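Local coordinates for protein spaetzle C-106 (Drosophila melanogaster, PDB 4LXR) that binds the Toll receptor as a disulfide-linked homodimeric cytokine, activating signalling that sets embryonic dorsal-ventral polarity and induces the antifungal peptide drosomycin, at residues R11-V17 with I42-E48; A50-C54 with N65-K69; F8-S12 with C98-A102. All blocks are in the same frame, centred on the assembly; numbering follows the deposited sequence.

Contact 1 of 3, residues R11-V17 with I42-E48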
loop_
_atom_site.group_PDB
_atom_site.type_symbol
_atom_site.label_atom_id
_atom_site.label_comp_id
_atom_site.label_asym_id
_atom_site.label_seq_id
_atom_site.Cartn_x
_atom_site.Cartn_y
_atom_site.Cartn_z
ATOM N N ARG C 11 18.434 -20.300 -1.490
ATOM C CA ARG C 11 19.850 -20.407 -1.797
ATOM C C ARG C 11 20.195 -19.539 -3.004
ATOM O O ARG C 11 19.511 -19.585 -4.034
ATOM C CB ARG C 11 20.210 -21.846 -2.108
ATOM C CG ARG C 11 20.038 -22.805 -0.949
ATOM C CD ARG C 11 20.681 -24.110 -1.320
ATOM N NE ARG C 11 20.563 -25.102 -0.266
ATOM C CZ ARG C 11 21.330 -26.180 -0.181
ATOM N NH1 ARG C 11 21.150 -27.044 0.806
ATOM N NH2 ARG C 11 22.281 -26.389 -1.082
ATOM N N SER C 12 21.271 -18.768 -2.870
ATOM C CA SER C 12 21.763 -17.938 -3.953
ATOM C C SER C 12 23.290 -17.905 -3.987
ATOM O O SER C 12 23.956 -18.104 -2.963
ATOM C CB SER C 12 21.243 -16.518 -3.791
ATOM O OG SER C 12 21.789 -15.936 -2.620
ATOM N N ILE C 13 23.819 -17.625 -5.173
ATOM C CA ILE C 13 25.244 -17.456 -5.404
ATOM C C ILE C 13 25.547 -16.005 -5.751
ATOM O O ILE C 13 25.042 -15.491 -6.747
ATOM C CB ILE C 13 25.693 -18.308 -6.608
ATOM C CG1 ILE C 13 25.210 -19.753 -6.455
ATOM C CG2 ILE C 13 27.205 -18.231 -6.790
ATOM C CD1 ILE C 13 25.312 -20.569 -7.742
ATOM N N ARG C 14 26.360 -15.336 -4.939
ATOM C CA ARG C 14 26.814 -13.988 -5.285
ATOM C C ARG C 14 28.118 -14.088 -6.052
ATOM O O ARG C 14 28.995 -14.852 -5.671
ATOM C CB ARG C 14 27.022 -13.130 -4.031
ATOM C CG ARG C 14 25.748 -12.832 -3.257
ATOM C CD ARG C 14 26.013 -11.995 -2.008
ATOM N NE ARG C 14 26.457 -10.633 -2.303
ATOM C CZ ARG C 14 25.639 -9.623 -2.596
ATOM N NH1 ARG C 14 24.325 -9.813 -2.655
ATOM N NH2 ARG C 14 26.134 -8.419 -2.843
ATOM N N LYS C 15 28.256 -13.334 -7.137
ATOM C CA LYS C 15 29.531 -13.320 -7.855
ATOM C C LYS C 15 29.786 -12.047 -8.655
ATOM O O LYS C 15 28.862 -11.293 -8.966
ATOM C CB LYS C 15 29.671 -14.549 -8.763
ATOM C CG LYS C 15 28.728 -14.591 -9.948
ATOM C CD LYS C 15 28.952 -15.851 -10.774
ATOM C CE LYS C 15 27.932 -15.981 -11.897
ATOM N NZ LYS C 15 28.132 -17.227 -12.690
ATOM N N LEU C 16 31.055 -11.814 -8.977
ATOM C CA LEU C 16 31.440 -10.702 -9.835
ATOM C C LEU C 16 31.346 -11.084 -11.312
ATOM O O LEU C 16 31.655 -12.216 -11.687
ATOM C CB LEU C 16 32.868 -10.257 -9.518
ATOM C CG LEU C 16 33.074 -9.428 -8.255
ATOM C CD1 LEU C 16 34.528 -8.979 -8.160
ATOM C CD2 LEU C 16 32.127 -8.240 -8.264
ATOM N N VAL C 17 30.917 -10.142 -12.149
ATOM C CA VAL C 17 30.906 -10.349 -13.594
ATOM C C VAL C 17 31.489 -9.140 -14.315
ATOM O O VAL C 17 32.464 -9.258 -15.061
ATOM C CB VAL C 17 29.485 -10.628 -14.136
ATOM C CG1 VAL C 17 29.534 -10.893 -15.633
ATOM C CG2 VAL C 17 28.858 -11.806 -13.420
ATOM N N ILE C 42 30.831 -5.944 -12.101
ATOM C CA ILE C 42 29.440 -5.940 -11.651
ATOM C C ILE C 42 29.115 -7.212 -10.864
ATOM O O ILE C 42 29.361 -8.323 -11.337
ATOM C CB ILE C 42 28.480 -5.817 -12.855
ATOM C CG1 ILE C 42 27.048 -6.204 -12.469
ATOM C CG2 ILE C 42 28.972 -6.681 -14.010
ATOM C CD1 ILE C 42 26.349 -5.204 -11.566
ATOM N N GLN C 43 28.572 -7.058 -9.660
ATOM C CA GLN C 43 28.199 -8.228 -8.885
ATOM C C GLN C 43 26.710 -8.541 -8.981
ATOM O O GLN C 43 25.859 -7.649 -9.009
ATOM C CB GLN C 43 28.659 -8.123 -7.430
ATOM C CG GLN C 43 27.781 -7.297 -6.522
ATOM C CD GLN C 43 28.168 -7.457 -5.063
ATOM O OE1 GLN C 43 28.733 -8.485 -4.664
ATOM N NE2 GLN C 43 27.880 -6.435 -4.260
ATOM N N ILE C 44 26.408 -9.830 -9.049
ATOM C CA ILE C 44 25.048 -10.282 -9.245
ATOM C C ILE C 44 24.705 -11.330 -8.205
ATOM O O ILE C 44 25.594 -11.943 -7.619
ATOM C CB ILE C 44 24.870 -10.892 -10.646
ATOM C CG1 ILE C 44 25.651 -12.205 -10.758
ATOM C CG2 ILE C 44 25.323 -9.911 -11.702
ATOM C CD1 ILE C 44 25.581 -12.843 -12.129
ATOM N N GLU C 45 23.413 -11.514 -7.957
ATOM C CA GLU C 45 22.954 -12.620 -7.131
ATOM C C GLU C 45 21.919 -13.431 -7.887
ATOM O O GLU C 45 20.915 -12.882 -8.348
ATOM C CB GLU C 45 22.370 -12.120 -5.810
ATOM C CG GLU C 45 21.956 -13.254 -4.864
ATOM C CD GLU C 45 21.573 -12.749 -3.490
ATOM O OE1 GLU C 45 20.424 -12.997 -3.044
ATOM O OE2 GLU C 45 22.434 -12.092 -2.865
ATOM N N GLU C 46 22.170 -14.730 -8.026
ATOM C CA GLU C 46 21.267 -15.619 -8.758
ATOM C C GLU C 46 20.759 -16.726 -7.867
ATOM O O GLU C 46 21.504 -17.221 -7.032
ATOM C CB GLU C 46 21.976 -16.267 -9.945
ATOM C CG GLU C 46 22.217 -15.353 -11.117
ATOM C CD GLU C 46 22.840 -16.081 -12.287
ATOM O OE1 GLU C 46 23.822 -16.820 -12.065
ATOM O OE2 GLU C 46 22.342 -15.918 -13.426
ATOM N N CYS C 47 19.499 -17.116 -8.052
ATOM C CA CYS C 47 18.953 -18.263 -7.346
ATOM C C CYS C 47 19.784 -19.507 -7.688
ATOM O O CYS C 47 20.125 -19.724 -8.852
ATOM C CB CYS C 47 17.483 -18.490 -7.712
ATOM S SG CYS C 47 16.345 -17.152 -7.217
ATOM N N GLU C 48 20.111 -20.307 -6.674
ATOM C CA GLU C 48 20.916 -21.508 -6.875
ATOM C C GLU C 48 20.167 -22.525 -7.734
ATOM O O GLU C 48 20.783 -23.274 -8.493
ATOM C CB GLU C 48 21.347 -22.129 -5.539
ATOM C CG GLU C 48 22.525 -23.091 -5.657
ATOM C CD GLU C 48 22.849 -23.807 -4.355
ATOM O OE1 GLU C 48 23.639 -23.268 -3.544
ATOM O OE2 GLU C 48 22.311 -24.915 -4.149
#
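OE2 of E45 accepts NH1 of R14 at 3.0 Å, a salt bridge in which the oxygen lies at the guanidinium edge, close to its plane. The two flat groups are turned 80° apart. The R14 chain bends at chi3 (67°), which brings the guanidinium back across the neighbouring strand. Outside the pair, E45 OE1 takes the backbone N of C99 and K100 NZ of the second subunit, while R14 NH2 gives its strongest bond to Y72 O of that subunit. The positive charges of R14 and of that K100 probably favour the ionised form of E45. S12 packs on the same side chain, its CB 3.5 Å from E45 CG.

The backbones of 12-16 and 43-47 run antiparallel. I13 and E46 exchange hydrogen bonds, N of I13 to O of E46 at 3.0 Å and N of E46 to O of I13 at 3.2 Å. K15 and I44 form the next such pair, with I44 N to K15 O at 2.9 Å. R14, L16, Q43 and E45 share one face of the ribbon; I13, K15, I44 and E46 share the other. On the first face L16 CD2 rests on Q43 CB. On the second, K15 and I44 lie side by side. V17 CG2 meets I44 CD1 at 3.7 Å.

At the far end E48 N donates to R11 O at 2.8 Å. R11 NH2 and E48 OE2 form a salt bridge whose hydrogen bond is weak. E48 OE1 forms a salt bridge with R78 of the Toll chain, and S12 O accepts a hydrogen bond from the same arginine. The paired strands form a two-stranded antiparallel ribbon of the kind that projects from the core of cystine-knot growth factors, here reaching both Toll and the dimer partner.

Contact 2 of 3, residues A50-C54 with N65-K69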
loop_
_atom_site.group_PDB
_atom_site.type_symbol
_atom_site.label_atom_id
_atom_site.label_comp_id
_atom_site.label_asym_id
_atom_site.label_seq_id
_atom_site.Cartn_x
_atom_site.Cartn_y
_atom_site.Cartn_z
ATOM N N ALA C 50 16.177 -23.378 -10.046
ATOM C CA ALA C 50 14.973 -22.836 -10.674
ATOM C C ALA C 50 13.697 -23.385 -10.027
ATOM O O ALA C 50 13.531 -24.599 -9.914
ATOM C CB ALA C 50 14.975 -23.132 -12.170
ATOM N N ASP C 51 12.811 -22.486 -9.601
ATOM C CA ASP C 51 11.509 -22.856 -9.026
ATOM C C ASP C 51 11.613 -23.680 -7.750
ATOM O O ASP C 51 10.665 -24.368 -7.369
ATOM C CB ASP C 51 10.653 -23.625 -10.035
ATOM C CG ASP C 51 10.284 -22.794 -11.240
ATOM O OD1 ASP C 51 10.900 -21.726 -11.444
ATOM O OD2 ASP C 51 9.381 -23.219 -11.989
ATOM N N GLN C 52 12.759 -23.617 -7.091
ATOM C CA GLN C 52 12.960 -24.404 -5.887
ATOM C C GLN C 52 12.035 -23.920 -4.773
ATOM O O GLN C 52 11.850 -22.715 -4.593
ATOM C CB GLN C 52 14.426 -24.348 -5.459
ATOM C CG GLN C 52 15.379 -24.960 -6.499
ATOM C CD GLN C 52 15.252 -26.475 -6.582
ATOM O OE1 GLN C 52 15.016 -27.038 -7.653
ATOM N NE2 GLN C 52 15.408 -27.141 -5.445
ATOM N N PRO C 53 11.414 -24.864 -4.050
ATOM C CA PRO C 53 10.624 -24.478 -2.875
ATOM C C PRO C 53 11.533 -23.809 -1.851
ATOM O O PRO C 53 12.726 -24.103 -1.817
ATOM C CB PRO C 53 10.101 -25.819 -2.345
ATOM C CG PRO C 53 11.025 -26.856 -2.927
ATOM C CD PRO C 53 11.420 -26.321 -4.268
ATOM N N CYS C 54 10.984 -22.908 -1.050
ATOM C CA CYS C 54 11.788 -22.178 -0.077
ATOM C C CYS C 54 12.105 -23.061 1.137
ATOM O O CYS C 54 11.365 -23.996 1.450
ATOM C CB CYS C 54 11.058 -20.892 0.367
ATOM S SG CYS C 54 10.350 -19.862 -0.979
ATOM N N ASN C 65 2.068 -21.936 -1.317
ATOM C CA ASN C 65 3.032 -22.568 -2.222
ATOM C C ASN C 65 4.356 -21.813 -2.377
ATOM O O ASN C 65 4.667 -21.331 -3.464
ATOM C CB ASN C 65 2.407 -22.790 -3.603
ATOM C CG ASN C 65 3.236 -23.721 -4.464
ATOM O OD1 ASN C 65 3.240 -23.621 -5.696
ATOM N ND2 ASN C 65 3.964 -24.630 -3.814
ATOM N N PRO C 66 5.138 -21.702 -1.289
ATOM C CA PRO C 66 6.328 -20.849 -1.361
ATOM C C PRO C 66 7.356 -21.318 -2.398
ATOM O O PRO C 66 7.668 -22.504 -2.467
ATOM C CB PRO C 66 6.885 -20.922 0.056
ATOM C CG PRO C 66 5.661 -21.215 0.905
ATOM C CD PRO C 66 4.914 -22.208 0.071
ATOM N N ILE C 67 7.846 -20.385 -3.211
ATOM C CA ILE C 67 8.783 -20.693 -4.291
ATOM C C ILE C 67 9.888 -19.641 -4.356
ATOM O O ILE C 67 9.635 -18.456 -4.150
ATOM C CB ILE C 67 8.063 -20.736 -5.672
ATOM C CG1 ILE C 67 6.971 -21.802 -5.682
ATOM C CG2 ILE C 67 9.047 -21.047 -6.788
ATOM C CD1 ILE C 67 7.504 -23.213 -5.567
ATOM N N CYS C 68 11.110 -20.067 -4.642
ATOM C CA CYS C 68 12.204 -19.128 -4.784
ATOM C C CYS C 68 12.139 -18.477 -6.167
ATOM O O CYS C 68 12.021 -19.159 -7.186
ATOM C CB CYS C 68 13.538 -19.832 -4.537
ATOM S SG CYS C 68 13.791 -20.260 -2.768
ATOM N N LYS C 69 12.192 -17.150 -6.193
ATOM C CA LYS C 69 12.115 -16.402 -7.439
ATOM C C LYS C 69 13.323 -15.506 -7.641
ATOM O O LYS C 69 13.855 -14.925 -6.690
ATOM C CB LYS C 69 10.850 -15.546 -7.472
ATOM C CG LYS C 69 9.580 -16.357 -7.374
ATOM C CD LYS C 69 9.468 -17.329 -8.534
ATOM C CE LYS C 69 8.221 -17.050 -9.333
ATOM N NZ LYS C 69 7.055 -16.948 -8.411
HETATM O O HOH W 1 14.409 -21.331 -7.515
#
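C54 reaches across to the 65-69 segment with its whole side chain. CB of C54 comes first, 4.2 Å from CB of P66. The disulfide sulfur goes further: SG of C54 touches the same P66 CB at 3.8 Å and lies 3.4 Å from the backbone N of I67. With chi1 at -47°, SG stands beside its own backbone N, and this sets it over the P66-I67 peptide. SG of C54 is also 3.9 Å from SG of C68. The two sulfurs are not bonded to each other.

One direct backbone hydrogen bond joins the segments. N of C68 meets O of Q52 at 2.7 Å, almost straight at 165°, and CB of C68 rests against that same oxygen. A water adds a second bridge between the backbones, accepting from Q52 N and donating to C68 O. Beside it, CG2 of I67 packs on O of D51 at 3.7 Å. CA of P53 turns its hydrogen to P66 O.

The 50-54 segment is a loop with no regular structure. It crosses the start of strand 67-73 at a steep angle, and I67 and K69 use further backbone bonds to pair with strand 95-102. C54 belongs to the C54-C101 disulfide and C68 to C10-C68, two of the three disulfides of the cystine knot, so loop and strand meet in the knot of this growth-factor-like fold.

Contact 3 of 3, residues F8-S12 with C98-A102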
loop_
_atom_site.group_PDB
_atom_site.type_symbol
_atom_site.label_atom_id
_atom_site.label_comp_id
_atom_site.label_asym_id
_atom_site.label_seq_id
_atom_site.Cartn_x
_atom_site.Cartn_y
_atom_site.Cartn_z
ATOM N N PHE C 8 18.736 -17.665 5.044
ATOM C CA PHE C 8 17.777 -17.123 4.117
ATOM C C PHE C 8 16.907 -18.230 3.548
ATOM O O PHE C 8 17.325 -19.384 3.473
ATOM C CB PHE C 8 18.518 -16.391 3.007
ATOM C CG PHE C 8 19.255 -15.190 3.492
ATOM C CD1 PHE C 8 18.571 -14.010 3.755
ATOM C CD2 PHE C 8 20.621 -15.242 3.722
ATOM C CE1 PHE C 8 19.241 -12.893 4.210
ATOM C CE2 PHE C 8 21.296 -14.130 4.184
ATOM C CZ PHE C 8 20.610 -12.956 4.430
ATOM N N LEU C 9 15.699 -17.867 3.140
ATOM C CA LEU C 9 14.734 -18.836 2.616
ATOM C C LEU C 9 15.155 -19.434 1.289
ATOM O O LEU C 9 14.732 -20.540 0.926
ATOM C CB LEU C 9 13.345 -18.212 2.495
ATOM C CG LEU C 9 12.609 -18.230 3.837
ATOM C CD1 LEU C 9 13.225 -17.268 4.828
ATOM C CD2 LEU C 9 11.137 -17.940 3.644
ATOM N N CYS C 10 16.007 -18.719 0.568
ATOM C CA CYS C 10 16.444 -19.192 -0.734
ATOM C C CYS C 10 17.948 -19.238 -0.865
ATOM O O CYS C 10 18.653 -18.337 -0.423
ATOM C CB CYS C 10 15.839 -18.325 -1.836
ATOM S SG CYS C 10 14.033 -18.421 -1.879
ATOM N N ARG C 11 18.434 -20.300 -1.490
ATOM C CA ARG C 11 19.850 -20.407 -1.797
ATOM C C ARG C 11 20.195 -19.539 -3.004
ATOM O O ARG C 11 19.511 -19.585 -4.034
ATOM C CB ARG C 11 20.210 -21.846 -2.108
ATOM C CG ARG C 11 20.038 -22.805 -0.949
ATOM C CD ARG C 11 20.681 -24.110 -1.320
ATOM N NE ARG C 11 20.563 -25.102 -0.266
ATOM C CZ ARG C 11 21.330 -26.180 -0.181
ATOM N NH1 ARG C 11 21.150 -27.044 0.806
ATOM N NH2 ARG C 11 22.281 -26.389 -1.082
ATOM N N SER C 12 21.271 -18.768 -2.870
ATOM C CA SER C 12 21.763 -17.938 -3.953
ATOM C C SER C 12 23.290 -17.905 -3.987
ATOM O O SER C 12 23.956 -18.104 -2.963
ATOM C CB SER C 12 21.243 -16.518 -3.791
ATOM O OG SER C 12 21.789 -15.936 -2.620
ATOM N N CYS C 98 18.941 -10.439 -6.576
ATOM C CA CYS C 98 18.758 -11.308 -5.412
ATOM C C CYS C 98 17.703 -12.384 -5.663
ATOM O O CYS C 98 16.970 -12.333 -6.655
ATOM C CB CYS C 98 18.400 -10.516 -4.143
ATOM S SG CYS C 98 16.783 -9.743 -4.142
ATOM N N CYS C 99 17.637 -13.341 -4.737
ATOM C CA CYS C 99 16.710 -14.461 -4.804
ATOM C C CYS C 99 15.799 -14.396 -3.593
ATOM O O CYS C 99 16.260 -14.344 -2.458
ATOM C CB CYS C 99 17.490 -15.776 -4.780
ATOM S SG CYS C 99 16.535 -17.259 -5.175
ATOM N N LYS C 100 14.496 -14.378 -3.813
ATOM C CA LYS C 100 13.589 -14.200 -2.683
ATOM C C LYS C 100 12.473 -15.213 -2.717
ATOM O O LYS C 100 12.097 -15.701 -3.784
ATOM C CB LYS C 100 12.996 -12.784 -2.670
ATOM C CG LYS C 100 14.038 -11.680 -2.714
ATOM C CD LYS C 100 13.503 -10.351 -2.167
ATOM C CE LYS C 100 12.636 -9.619 -3.167
ATOM N NZ LYS C 100 12.087 -8.383 -2.545
ATOM N N CYS C 101 11.923 -15.496 -1.548
ATOM C CA CYS C 101 10.852 -16.461 -1.439
ATOM C C CYS C 101 9.525 -15.760 -1.651
ATOM O O CYS C 101 9.187 -14.830 -0.927
ATOM C CB CYS C 101 10.880 -17.150 -0.074
ATOM S SG CYS C 101 9.556 -18.345 0.137
ATOM N N ALA C 102 8.783 -16.210 -2.655
ATOM C CA ALA C 102 7.498 -15.609 -2.995
ATOM C C ALA C 102 6.353 -16.438 -2.415
ATOM O O ALA C 102 6.338 -17.659 -2.541
ATOM C CB ALA C 102 7.365 -15.498 -4.503
HETATM O O HOH W 2 16.543 -15.652 0.094
#
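The 8-12 loop runs nearly antiparallel to strand 98-102, with end-to-end directions 163° apart, yet CA of C10 is 6.1 Å from CA of K100, wider than in a paired sheet. A water fills part of the gap. It accepts from C10 N at 3.1 Å and donates to C99 O at 2.9 Å, so it stands in for a direct backbone bond.

The rest of the contact is sulfur and carbon packing. C10 points at the strand. CB of C10 touches SG of C99 at 3.6 Å. SG of C10 lies against the K100-C101 peptide, 3.6 Å from C101 N. C10 and C99 are not partners: C10 is bonded to C68, and C99 to C47. C99 carries SG anti to its backbone N (chi1 -169°), and this brings the sulfur against CB of C10 and within 3.9 Å of R11 O.

This is the heart of a cystine knot. The C47-C99 and C54-C101 disulfides close a ring with the backbone between their ends, and by the textbook pattern for six such cysteines the C10-C68 disulfide threads it. C10 accordingly packs among the residues of the ring.

L9 and S12 flank the cysteines. CB of L9 meets CB of C101 at 3.7 Å, and CD2 of L9 packs on the same side chain. S12 sets its CB against CB of C99 at 4.0 Å. K100 points away from the loop; its NZ forms a salt bridge with E45 of the second subunit and a cation-pi contact with F8 of that subunit. C98 forms the interchain disulfide with C98 of the second subunit, and L9 packs on L9 of the second subunit.

The three contacts are stitched together by disulfides. C47 of contact 1 joins C99 of contact 3, with SG to SG at 2.1 Å. C54 and C68 of contact 2 join C101 and C10 of contact 3, so contact 3 holds one half of all three intrachain bonds. Its centre lies about 1 Å from the spatial centre of the chain, about 11 Å from the centre of contact 1 and about 8 Å from that of contact 2. Contacts 1 and 2 lie on opposite sides of the chain centre, about 17 Å apart between centres. Contacts 1 and 3 share R11 and S12, and both reach Toll and the second subunit. Contact 2 reaches that subunit through K69.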